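Local coordinates for protein NAD-dependent aldehyde dehydrogenase (Sinorhizobium meliloti, PDB 3U4J) that probably oxidises aldehydes, passing the electrons to NAD or NADP as acceptor, and assembles as a tetramer, at residues Thr169-Pro174 against Ala300-Ile305; Val267-Gly272 against Ser474-Glu479; Val279-Asp284 against Leu311-Ile316; Leu369-Glu374 against Pro386-Gly391. All coordinates share one frame; numbering follows the deposited sequence.

Interaction 1. Residues Thr169-Pro174 against Ala300-Ile305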
loop_
_atom_site.group_PDB
_atom_site.type_symbol
_atom_site.label_atom_id
_atom_site.label_comp_id
_atom_site.label_asym_id
_atom_site.label_seq_id
_atom_site.Cartn_x
_atom_site.Cartn_y
_atom_site.Cartn_z
ATOM N N THR A 169 13.937 9.532 -25.860
ATOM C CA THR A 169 12.532 9.749 -26.202
ATOM C C THR A 169 12.306 9.818 -27.719
ATOM O O THR A 169 13.231 10.168 -28.459
ATOM C CB THR A 169 11.974 10.989 -25.493
ATOM O OG1 THR A 169 12.601 12.178 -26.013
ATOM C CG2 THR A 169 12.215 10.863 -23.981
ATOM N N PRO A 170 11.098 9.447 -28.191
ATOM C CA PRO A 170 10.812 9.371 -29.638
ATOM C C PRO A 170 10.250 10.654 -30.213
ATOM O O PRO A 170 9.958 11.600 -29.463
ATOM C CB PRO A 170 9.751 8.275 -29.724
ATOM C CG PRO A 170 8.953 8.483 -28.493
ATOM C CD PRO A 170 9.952 8.952 -27.401
ATOM N N TRP A 171 10.090 10.683 -31.540
ATOM C CA TRP A 171 9.646 11.890 -32.243
ATOM C C TRP A 171 8.127 12.083 -32.260
ATOM O O TRP A 171 7.641 13.140 -32.635
ATOM C CB TRP A 171 10.178 11.863 -33.677
ATOM C CG TRP A 171 9.978 10.520 -34.397
ATOM C CD1 TRP A 171 10.922 9.529 -34.604
ATOM C CD2 TRP A 171 8.764 10.048 -34.999
ATOM N NE1 TRP A 171 10.351 8.473 -35.302
ATOM C CE2 TRP A 171 9.039 8.779 -35.573
ATOM C CE3 TRP A 171 7.480 10.584 -35.135
ATOM C CZ2 TRP A 171 8.065 8.038 -36.250
ATOM C CZ3 TRP A 171 6.514 9.853 -35.845
ATOM C CH2 TRP A 171 6.820 8.597 -36.386
ATOM N N ASN A 172 7.374 11.080 -31.843
ATOM C CA ASN A 172 5.924 11.191 -31.981
ATOM C C ASN A 172 5.239 11.998 -30.884
ATOM O O ASN A 172 4.274 12.714 -31.168
ATOM C CB ASN A 172 5.272 9.825 -32.178
ATOM C CG ASN A 172 5.445 8.876 -30.973
ATOM O OD1 ASN A 172 6.344 9.039 -30.129
ATOM N ND2 ASN A 172 4.582 7.854 -30.908
ATOM N N PHE A 173 5.725 11.870 -29.654
ATOM C CA PHE A 173 5.182 12.641 -28.517
ATOM C C PHE A 173 6.335 13.138 -27.638
ATOM O O PHE A 173 6.504 12.676 -26.506
ATOM C CB PHE A 173 4.244 11.782 -27.657
ATOM C CG PHE A 173 3.004 11.319 -28.363
ATOM C CD1 PHE A 173 1.907 12.161 -28.483
ATOM C CD2 PHE A 173 2.936 10.036 -28.882
ATOM C CE1 PHE A 173 0.727 11.716 -29.149
ATOM C CE2 PHE A 173 1.784 9.575 -29.548
ATOM C CZ PHE A 173 0.677 10.419 -29.666
ATOM N N PRO A 174 7.142 14.059 -28.156
ATOM C CA PRO A 174 8.379 14.357 -27.427
ATOM C C PRO A 174 8.121 14.955 -26.059
ATOM O O PRO A 174 8.742 14.509 -25.087
ATOM C CB PRO A 174 9.092 15.375 -28.313
ATOM C CG PRO A 174 8.499 15.169 -29.681
ATOM C CD PRO A 174 7.041 14.839 -29.393
ATOM N N ALA A 300 -1.974 11.088 -36.410
ATOM C CA ALA A 300 -1.803 10.534 -37.750
ATOM C C ALA A 300 -1.386 9.051 -37.683
ATOM O O ALA A 300 -0.692 8.540 -38.568
ATOM C CB ALA A 300 -0.813 11.408 -38.595
ATOM N N GLY A 301 -1.849 8.369 -36.626
ATOM C CA GLY A 301 -1.529 6.970 -36.380
ATOM C C GLY A 301 -0.094 6.695 -35.985
ATOM O O GLY A 301 0.293 5.529 -35.884
ATOM N N GLN A 302 0.696 7.758 -35.773
ATOM C CA GLN A 302 2.077 7.609 -35.340
ATOM C C GLN A 302 2.036 7.536 -33.800
ATOM O O GLN A 302 2.344 8.511 -33.094
ATOM C CB GLN A 302 2.908 8.806 -35.797
ATOM C CG GLN A 302 2.978 8.960 -37.322
ATOM C CD GLN A 302 3.424 10.342 -37.749
ATOM O OE1 GLN A 302 2.871 11.377 -37.318
ATOM N NE2 GLN A 302 4.383 10.374 -38.611
ATOM N N CYS A 303 1.645 6.370 -33.296
ATOM C CA CYS A 303 1.242 6.260 -31.880
ATOM C C CYS A 303 1.288 4.799 -31.482
ATOM O O CYS A 303 0.643 3.940 -32.115
ATOM C CB CYS A 303 -0.177 6.827 -31.684
ATOM S SG CYS A 303 -0.754 6.651 -29.983
ATOM N N CYS A 304 2.069 4.507 -30.439
ATOM C CA CYS A 304 2.241 3.137 -29.963
ATOM C C CYS A 304 0.942 2.504 -29.422
ATOM O O CYS A 304 0.774 1.286 -29.495
ATOM C CB CYS A 304 3.345 3.108 -28.895
ATOM S SG CYS A 304 4.958 3.597 -29.674
ATOM N N ILE A 305 0.052 3.336 -28.880
ATOM C CA ILE A 305 -1.256 2.886 -28.368
ATOM C C ILE A 305 -2.398 3.085 -29.389
ATOM O O ILE A 305 -3.565 3.112 -29.027
ATOM C CB ILE A 305 -1.609 3.552 -26.996
ATOM C CG1 ILE A 305 -1.646 5.095 -27.084
ATOM C CG2 ILE A 305 -0.609 3.079 -25.932
ATOM C CD1 ILE A 305 -2.300 5.790 -25.881
HETATM O O HOH W 1 2.986 6.423 -28.486
#
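Trp-171 is the first residue of this loop to touch the segment Ala-300 to Ile-305, and it does so with its six-membered ring. CZ3 lies 3.8 Å from CB of Gln-302, while CG of that glutamine sits in the plane of the indole at its edge; the two side chains run roughly perpendicular. On its own chain Trp-171 also meets His-351 edge to face.

Asn-172 carries the polar link. Its CG is tucked between the backbone N and the carbonyl carbon (chi1 64°), a torsion that swings the amide over the opposing backbone, and ND2 donates to Gln-302 O at 3.2 Å with an angle at hydrogen of 155°. The acceptor lies nearly in the plane of the asparagine amide, yet the donor stands well out of the carbonyl plane, 47° above it. A water accepts a weak bond from ND2 and a firmer one from Cys-304 N at 2.9 Å, which ties the amide to two points of the facing loop. In the aldehyde dehydrogenase fold, a Pro-Trp-Asn loop facing a Gly-Gln-Cys-Cys loop lines the active-site region, and this pairing is consistent with that family architecture. The other end of the amide, OD1, receives a weak bond from Phe-173 N, next along the chain.

Phe-173, at the N-cap of helix 174-187, brings its ring obliquely to Cys-303: CE2 is 3.9 Å from SG, a sulfur-aromatic contact, and CB of Cys-303 lies at the ring edge. CE2 of Phe-173 also passes 3.7 Å from Gln-302 O.

Interaction 2. Residues Val267-Gly272 against Ser474-Glu479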
loop_
_atom_site.group_PDB
_atom_site.type_symbol
_atom_site.label_atom_id
_atom_site.label_comp_id
_atom_site.label_asym_id
_atom_site.label_seq_id
_atom_site.Cartn_x
_atom_site.Cartn_y
_atom_site.Cartn_z
ATOM N N VAL A 267 16.947 -1.359 -17.168
ATOM C CA VAL A 267 16.336 -0.838 -18.385
ATOM C C VAL A 267 14.814 -0.747 -18.204
ATOM O O VAL A 267 14.204 -1.685 -17.730
ATOM C CB VAL A 267 16.678 -1.752 -19.568
ATOM C CG1 VAL A 267 16.071 -1.242 -20.820
ATOM C CG2 VAL A 267 18.220 -1.849 -19.755
ATOM N N GLY A 268 14.221 0.387 -18.539
ATOM C CA GLY A 268 12.768 0.474 -18.746
ATOM C C GLY A 268 12.545 0.663 -20.250
ATOM O O GLY A 268 13.203 1.486 -20.856
ATOM N N LEU A 269 11.647 -0.115 -20.846
ATOM C CA LEU A 269 11.357 -0.020 -22.276
ATOM C C LEU A 269 9.865 0.197 -22.518
ATOM O O LEU A 269 9.006 -0.449 -21.888
ATOM C CB LEU A 269 11.817 -1.294 -23.008
ATOM C CG LEU A 269 13.311 -1.686 -22.941
ATOM C CD1 LEU A 269 13.566 -3.110 -23.465
ATOM C CD2 LEU A 269 14.155 -0.714 -23.741
ATOM N N GLU A 270 9.549 1.131 -23.409
ATOM C CA GLU A 270 8.153 1.387 -23.804
ATOM C C GLU A 270 8.185 1.406 -25.304
ATOM O O GLU A 270 8.768 2.316 -25.908
ATOM C CB GLU A 270 7.622 2.706 -23.221
ATOM C CG GLU A 270 7.555 2.703 -21.676
ATOM C CD GLU A 270 6.511 1.732 -21.146
ATOM O OE1 GLU A 270 5.463 1.589 -21.813
ATOM O OE2 GLU A 270 6.741 1.096 -20.085
ATOM N N LEU A 271 7.634 0.353 -25.904
ATOM C CA LEU A 271 7.898 0.035 -27.301
ATOM C C LEU A 271 6.610 0.095 -28.123
ATOM O O LEU A 271 5.601 0.606 -27.642
ATOM C CB LEU A 271 8.640 -1.318 -27.410
ATOM C CG LEU A 271 9.891 -1.455 -26.499
ATOM C CD1 LEU A 271 10.513 -2.873 -26.494
ATOM C CD2 LEU A 271 10.963 -0.374 -26.843
ATOM N N GLY A 272 6.657 -0.395 -29.363
ATOM C CA GLY A 272 5.529 -0.272 -30.256
ATOM C C GLY A 272 4.458 -1.301 -29.935
ATOM O O GLY A 272 4.584 -2.095 -28.994
ATOM N N SER A 474 6.111 -5.390 -26.093
ATOM C CA SER A 474 5.777 -3.966 -26.050
ATOM C C SER A 474 6.435 -3.172 -24.935
ATOM O O SER A 474 6.359 -1.929 -24.913
ATOM C CB SER A 474 4.273 -3.759 -26.030
ATOM O OG SER A 474 3.759 -4.073 -27.315
ATOM N N GLY A 475 7.093 -3.854 -24.004
ATOM C CA GLY A 475 7.881 -3.084 -23.048
ATOM C C GLY A 475 8.333 -3.864 -21.853
ATOM O O GLY A 475 8.017 -5.055 -21.735
ATOM N N LEU A 476 9.095 -3.185 -20.998
ATOM C CA LEU A 476 9.552 -3.701 -19.712
ATOM C C LEU A 476 9.417 -2.596 -18.693
ATOM O O LEU A 476 9.912 -1.490 -18.909
ATOM C CB LEU A 476 11.038 -4.107 -19.780
ATOM C CG LEU A 476 11.375 -5.297 -20.697
ATOM C CD1 LEU A 476 12.877 -5.498 -20.737
ATOM C CD2 LEU A 476 10.685 -6.577 -20.175
ATOM N N GLY A 477 8.752 -2.888 -17.577
ATOM C CA GLY A 477 8.571 -1.860 -16.536
ATOM C C GLY A 477 7.201 -1.194 -16.604
ATOM O O GLY A 477 6.436 -1.411 -17.547
ATOM N N ARG A 478 6.894 -0.367 -15.598
ATOM C CA ARG A 478 5.675 0.446 -15.606
ATOM C C ARG A 478 5.980 1.888 -15.265
ATOM O O ARG A 478 6.786 2.161 -14.379
ATOM C CB ARG A 478 4.657 -0.117 -14.624
ATOM C CG ARG A 478 4.002 -1.443 -15.099
ATOM C CD ARG A 478 3.039 -1.200 -16.284
ATOM N NE ARG A 478 2.325 -2.405 -16.720
ATOM C CZ ARG A 478 2.824 -3.313 -17.563
ATOM N NH1 ARG A 478 4.071 -3.184 -18.033
ATOM N NH2 ARG A 478 2.077 -4.367 -17.926
ATOM N N GLU A 479 5.336 2.803 -15.971
ATOM C CA GLU A 479 5.529 4.228 -15.772
ATOM C C GLU A 479 4.243 4.818 -15.193
ATOM O O GLU A 479 3.197 4.149 -15.191
ATOM C CB GLU A 479 5.876 4.906 -17.107
ATOM C CG GLU A 479 7.034 4.252 -17.904
ATOM C CD GLU A 479 8.394 4.357 -17.198
ATOM O OE1 GLU A 479 8.675 5.399 -16.536
ATOM O OE2 GLU A 479 9.173 3.381 -17.309
HETATM O O HOH W 2 6.414 -1.725 -20.229
HETATM O O HOH W 3 8.824 1.048 -18.684
#
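Leu-269 and Leu-476 lie side by side on one face of the sheet and point the same way, their CD1 atoms 3.7 Å apart. Both are held in register by the backbone: each N-H bonds to the other's carbonyl, as an antiparallel hydrogen-bonded pair requires, with Leu-269 N to Leu-476 O at 2.9 Å. Val-264 of the second subunit packs on Leu-476.

On the face of Glu-270, its side chain and that of Glu-479, which comes from beyond the short strand, slide past each other in opposite directions, their carboxylate planes 73° apart. Both side chains are folded at chi2 (-67° in Glu-270), which lets CG of Glu-479 come within 3.8 Å of OE2 of Glu-270 while the two OE2 atoms stand 4.3 Å apart, with a water between them. Another water joins Glu-270 OE2 to Gly-477 O; the OE1 end of Glu-479 is held separately by Tyr-488.

Beyond the strand pair, Leu-271 N bonds to Ser-474 O at 2.8 Å, and CB of Leu-271 rests 3.4 Å from that same oxygen. The hydroxyl of Ser-474 then donates to Gly-272 O at 2.7 Å, in the carbonyl plane, and also accepts from Gly-429 N. Gly-475 has room only for its bare CA beside Leu-269 O. Here a short strand adds antiparallel to the edge of the coenzyme-domain sheet, beside the Glu-Leu-Gly-Gly motif familiar in aldehyde dehydrogenases.

Interaction 3. Residues Val279-Asp284 against Leu311-Ile316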
loop_
_atom_site.group_PDB
_atom_site.type_symbol
_atom_site.label_atom_id
_atom_site.label_comp_id
_atom_site.label_asym_id
_atom_site.label_seq_id
_atom_site.Cartn_x
_atom_site.Cartn_y
_atom_site.Cartn_z
ATOM N N VAL A 279 -15.086 -4.357 -31.003
ATOM C CA VAL A 279 -16.400 -3.769 -30.976
ATOM C C VAL A 279 -17.437 -4.889 -31.081
ATOM O O VAL A 279 -17.574 -5.577 -32.120
ATOM C CB VAL A 279 -16.611 -2.741 -32.088
ATOM C CG1 VAL A 279 -17.958 -2.005 -31.900
ATOM C CG2 VAL A 279 -15.473 -1.744 -32.083
ATOM N N PHE A 280 -18.136 -5.078 -29.965
ATOM C CA PHE A 280 -19.185 -6.076 -29.881
ATOM C C PHE A 280 -20.474 -5.524 -30.395
ATOM O O PHE A 280 -20.697 -4.305 -30.377
ATOM C CB PHE A 280 -19.339 -6.563 -28.430
ATOM C CG PHE A 280 -18.251 -7.476 -28.021
ATOM C CD1 PHE A 280 -18.305 -8.821 -28.340
ATOM C CD2 PHE A 280 -17.134 -6.988 -27.331
ATOM C CE1 PHE A 280 -17.275 -9.686 -27.960
ATOM C CE2 PHE A 280 -16.102 -7.839 -26.948
ATOM C CZ PHE A 280 -16.181 -9.194 -27.245
ATOM N N ALA A 281 -21.329 -6.445 -30.840
ATOM C CA ALA A 281 -22.628 -6.114 -31.404
ATOM C C ALA A 281 -23.474 -5.233 -30.490
ATOM O O ALA A 281 -24.286 -4.439 -30.967
ATOM C CB ALA A 281 -23.385 -7.406 -31.776
ATOM N N ASP A 282 -23.267 -5.323 -29.177
ATOM C CA ASP A 282 -24.065 -4.525 -28.247
ATOM C C ASP A 282 -23.399 -3.206 -27.841
ATOM O O ASP A 282 -23.811 -2.576 -26.866
ATOM C CB ASP A 282 -24.434 -5.346 -26.998
ATOM C CG ASP A 282 -23.221 -5.795 -26.214
ATOM O OD1 ASP A 282 -22.112 -5.212 -26.358
ATOM O OD2 ASP A 282 -23.381 -6.757 -25.446
ATOM N N ALA A 283 -22.374 -2.779 -28.577
ATOM C CA ALA A 283 -21.734 -1.493 -28.290
ATOM C C ALA A 283 -22.645 -0.299 -28.640
ATOM O O ALA A 283 -23.612 -0.442 -29.416
ATOM C CB ALA A 283 -20.384 -1.379 -29.009
ATOM N N ASP A 284 -22.365 0.856 -28.043
ATOM C CA ASP A 284 -22.937 2.120 -28.501
ATOM C C ASP A 284 -22.235 2.426 -29.835
ATOM O O ASP A 284 -21.040 2.759 -29.883
ATOM C CB ASP A 284 -22.715 3.235 -27.469
ATOM C CG ASP A 284 -23.306 4.603 -27.901
ATOM O OD1 ASP A 284 -24.016 5.225 -27.093
ATOM O OD2 ASP A 284 -23.073 5.092 -29.022
ATOM N N LEU A 311 -11.347 -5.116 -34.607
ATOM C CA LEU A 311 -11.948 -6.460 -34.582
ATOM C C LEU A 311 -13.416 -6.230 -34.281
ATOM O O LEU A 311 -13.770 -5.797 -33.185
ATOM C CB LEU A 311 -11.303 -7.362 -33.515
ATOM C CG LEU A 311 -9.781 -7.563 -33.528
ATOM C CD1 LEU A 311 -9.330 -8.487 -32.411
ATOM C CD2 LEU A 311 -9.296 -8.109 -34.824
ATOM N N VAL A 312 -14.268 -6.479 -35.274
ATOM C CA VAL A 312 -15.680 -6.112 -35.175
ATOM C C VAL A 312 -16.570 -7.345 -35.293
ATOM O O VAL A 312 -16.323 -8.234 -36.122
ATOM C CB VAL A 312 -16.047 -4.972 -36.171
ATOM C CG1 VAL A 312 -15.720 -5.350 -37.643
ATOM C CG2 VAL A 312 -17.516 -4.535 -36.003
ATOM N N GLN A 313 -17.559 -7.431 -34.403
ATOM C CA GLN A 313 -18.502 -8.539 -34.417
ATOM C C GLN A 313 -19.333 -8.470 -35.694
ATOM O O GLN A 313 -19.753 -7.386 -36.133
ATOM C CB GLN A 313 -19.375 -8.565 -33.158
ATOM C CG GLN A 313 -19.955 -9.963 -32.849
ATOM C CD GLN A 313 -20.384 -10.139 -31.390
ATOM O OE1 GLN A 313 -20.278 -11.251 -30.831
ATOM N NE2 GLN A 313 -20.864 -9.058 -30.763
ATOM N N GLU A 314 -19.537 -9.638 -36.294
ATOM C CA GLU A 314 -20.138 -9.762 -37.621
ATOM C C GLU A 314 -21.397 -8.942 -37.819
ATOM O O GLU A 314 -21.507 -8.199 -38.799
ATOM C CB GLU A 314 -20.448 -11.223 -37.923
ATOM C CG GLU A 314 -19.249 -11.962 -38.407
ATOM C CD GLU A 314 -19.575 -13.385 -38.815
ATOM O OE1 GLU A 314 -18.662 -14.025 -39.348
ATOM O OE2 GLU A 314 -20.727 -13.850 -38.609
ATOM N N GLY A 315 -22.312 -9.049 -36.864
ATOM C CA GLY A 315 -23.616 -8.390 -36.942
ATOM C C GLY A 315 -23.614 -6.884 -37.085
ATOM O O GLY A 315 -24.559 -6.309 -37.621
ATOM N N ILE A 316 -22.553 -6.227 -36.621
ATOM C CA ILE A 316 -22.547 -4.765 -36.656
ATOM C C ILE A 316 -21.466 -4.211 -37.546
ATOM O O ILE A 316 -21.266 -3.003 -37.587
ATOM C CB ILE A 316 -22.407 -4.141 -35.260
ATOM C CG1 ILE A 316 -21.105 -4.624 -34.610
ATOM C CG2 ILE A 316 -23.649 -4.437 -34.422
ATOM C CD1 ILE A 316 -20.467 -3.615 -33.731
#
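CG1 of Val-279 and CD1 of Ile-316 meet 3.5 Å apart, tighter than ordinary carbon-carbon contact, and form the apolar centre; the two side chains cross at about a right angle. In Ile-316 CG1 sits between the backbone N and the carbonyl carbon (chi1 59°), which carries CD1 across toward Val-279 and places it 3.4 Å from Phe-280 O as well, while CG2 takes the other direction and covers Ala-281, lying 4.0 Å from its CB. Val-312 adds a looser contact, its CG2 being 4.4 Å from CB of Val-279 on the same face. Leu-320 of helix 317-330 covers both valines.

Outward from this cluster runs the backbone pairing of two parallel strands. Val-279 is gripped at both of its polar atoms: its N donates to Leu-311 O, and its O accepts from Gln-313 N at 2.9 Å in a nearly straight bond (167° at hydrogen). Strand 275-279, helix 285-297 and strand 307-313 thus make a beta-alpha-beta crossover between neighbouring strands.

At the polar edge the chain leaves the strand in a type I turn from Phe-280 to Ala-283, closed by Ala-283 N to Phe-280 O. The extended side chain of Gln-313 reaches across here, its amide near the edge of the Phe-280 ring and beside Ala-281. Phe-280 itself turns away to stand edge to face with Phe-413. Chemically, the two strand bonds fix the register of Val-279 between Leu-311 and Gln-313, whereas the apolar contact packs the end of strand 275-279 against the N-cap residue of helix 317-330.

Interaction 4. Residues Leu369-Glu374 against Pro386-Gly391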
loop_
_atom_site.group_PDB
_atom_site.type_symbol
_atom_site.label_atom_id
_atom_site.label_comp_id
_atom_site.label_asym_id
_atom_site.label_seq_id
_atom_site.Cartn_x
_atom_site.Cartn_y
_atom_site.Cartn_z
ATOM N N LEU A 369 -9.151 -2.176 -50.042
ATOM C CA LEU A 369 -8.887 -0.779 -49.730
ATOM C C LEU A 369 -10.207 -0.036 -49.812
ATOM O O LEU A 369 -10.786 0.075 -50.898
ATOM C CB LEU A 369 -7.943 -0.156 -50.756
ATOM C CG LEU A 369 -6.859 0.870 -50.358
ATOM C CD1 LEU A 369 -6.490 1.848 -51.510
ATOM C CD2 LEU A 369 -7.112 1.620 -49.050
ATOM N N LEU A 370 -10.660 0.515 -48.693
ATOM C CA LEU A 370 -11.942 1.228 -48.679
ATOM C C LEU A 370 -11.788 2.741 -48.785
ATOM O O LEU A 370 -12.718 3.441 -49.194
ATOM C CB LEU A 370 -12.744 0.874 -47.426
ATOM C CG LEU A 370 -13.172 -0.578 -47.238
ATOM C CD1 LEU A 370 -14.034 -0.718 -45.966
ATOM C CD2 LEU A 370 -13.948 -1.084 -48.462
ATOM N N LEU A 371 -10.595 3.242 -48.455
ATOM C CA LEU A 371 -10.399 4.673 -48.260
ATOM C C LEU A 371 -8.907 4.955 -48.228
ATOM O O LEU A 371 -8.147 4.169 -47.675
ATOM C CB LEU A 371 -11.030 5.064 -46.908
ATOM C CG LEU A 371 -11.532 6.454 -46.466
ATOM C CD1 LEU A 371 -10.778 7.064 -45.269
ATOM C CD2 LEU A 371 -11.766 7.450 -47.596
ATOM N N GLY A 372 -8.495 6.062 -48.839
ATOM C CA GLY A 372 -7.143 6.573 -48.677
ATOM C C GLY A 372 -6.090 5.839 -49.476
ATOM O O GLY A 372 -6.304 5.526 -50.632
ATOM N N GLY A 373 -4.934 5.601 -48.868
ATOM C CA GLY A 373 -3.918 4.776 -49.496
ATOM C C GLY A 373 -2.988 5.525 -50.448
ATOM O O GLY A 373 -2.348 4.896 -51.300
ATOM N N GLU A 374 -2.910 6.856 -50.318
ATOM C CA GLU A 374 -1.888 7.656 -51.047
ATOM C C GLU A 374 -1.484 8.892 -50.262
ATOM O O GLU A 374 -2.210 9.337 -49.377
ATOM C CB GLU A 374 -2.381 8.152 -52.412
ATOM C CG GLU A 374 -2.664 7.085 -53.481
ATOM C CD GLU A 374 -1.412 6.394 -54.069
ATOM O OE1 GLU A 374 -0.283 6.939 -53.980
ATOM O OE2 GLU A 374 -1.584 5.291 -54.645
ATOM N N PRO A 386 -6.113 9.501 -44.667
ATOM C CA PRO A 386 -6.742 8.512 -43.806
ATOM C C PRO A 386 -7.089 7.258 -44.612
ATOM O O PRO A 386 -7.725 7.348 -45.689
ATOM C CB PRO A 386 -8.015 9.216 -43.348
ATOM C CG PRO A 386 -7.639 10.640 -43.316
ATOM C CD PRO A 386 -6.744 10.829 -44.514
ATOM N N THR A 387 -6.678 6.112 -44.084
ATOM C CA THR A 387 -6.726 4.858 -44.826
ATOM C C THR A 387 -7.401 3.750 -44.036
ATOM O O THR A 387 -7.105 3.549 -42.846
ATOM C CB THR A 387 -5.289 4.434 -45.239
ATOM O OG1 THR A 387 -4.692 5.487 -46.027
ATOM C CG2 THR A 387 -5.292 3.088 -46.036
ATOM N N VAL A 388 -8.312 3.032 -44.699
ATOM C CA VAL A 388 -9.011 1.897 -44.091
ATOM C C VAL A 388 -8.960 0.662 -45.007
ATOM O O VAL A 388 -9.280 0.752 -46.197
ATOM C CB VAL A 388 -10.479 2.235 -43.790
ATOM C CG1 VAL A 388 -11.202 1.007 -43.220
ATOM C CG2 VAL A 388 -10.585 3.434 -42.845
ATOM N N PHE A 389 -8.523 -0.468 -44.451
ATOM C CA PHE A 389 -8.599 -1.777 -45.120
ATOM C C PHE A 389 -9.666 -2.656 -44.478
ATOM O O PHE A 389 -9.798 -2.702 -43.240
ATOM C CB PHE A 389 -7.281 -2.522 -45.036
ATOM C CG PHE A 389 -6.230 -2.044 -45.989
ATOM C CD1 PHE A 389 -6.276 -2.398 -47.352
ATOM C CD2 PHE A 389 -5.150 -1.295 -45.519
ATOM C CE1 PHE A 389 -5.246 -1.982 -48.254
ATOM C CE2 PHE A 389 -4.125 -0.864 -46.393
ATOM C CZ PHE A 389 -4.178 -1.214 -47.779
ATOM N N ALA A 390 -10.419 -3.359 -45.319
ATOM C CA ALA A 390 -11.393 -4.331 -44.864
ATOM C C ALA A 390 -10.930 -5.700 -45.335
ATOM O O ALA A 390 -10.027 -5.801 -46.167
ATOM C CB ALA A 390 -12.750 -4.011 -45.432
ATOM N N GLY A 391 -11.527 -6.762 -44.792
ATOM C CA GLY A 391 -11.185 -8.123 -45.245
ATOM C C GLY A 391 -9.779 -8.546 -44.870
ATOM O O GLY A 391 -9.153 -9.367 -45.543
#
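Two antiparallel strands of one mixed sheet meet here, and their pairing is broken by a beta bulge, with helix 317-330 packed on the face of Val-388 and helix 349-364 on the face of Phe-389. Leu-370 N donates to Val-388 O at 2.9 Å; Val-388 N then bonds not to Leu-370 but to Leu-371 O, at 3.2 Å, with the donor 39° above the carbonyl plane. The register thus slips by one residue between the Leu-369/Phe-389 and Leu-371/Val-388 pairs.

Around the bulge the side chains sort themselves by face. CD2 of Leu-369 lies over one face of the Phe-389 ring, 4.1 Å above its plane and shifted toward the rim, and also touches CG2 of Thr-387. Strand 383-390 pairs in parallel with strand 407-413 on its other side, and strand 368-371, carrying the extra bulge residue, adds antiparallel outside it. Elsewhere CD1 of Leu-370 rests 3.6 Å from CB of Ala-390, and CB of Leu-371 lies 4.2 Å from CB of Val-388, both meeting Tyr-297 of helix 285-297.

Past the bulge the hydroxyl of Thr-387, beside its backbone N (chi1 -58°), accepts from Gly-373 N at 2.9 Å and donates to Ala-385 O.

How the interactions relate
From the N terminus, residues 169-174 open the loop that interaction 1 closes at 300-305. Before that closure, 267-272 and 279-284 begin the loops of interactions 2 and 3, so interaction 1 crosses both. Interaction 3 ends at 311-316; interaction 4, at 369-374 and 386-391, closes a short loop afterwards. Both lie within the long span from 267-272 to 474-479. Interactions 1 and 2 touch, Cys-304 CB being 3.6 Å from Leu-271 O, and join the sheet of strand 266-270 to the loop leading into strand 307-313. Interactions 3 and 4 share the other mixed sheet, their centres about 20 Å apart.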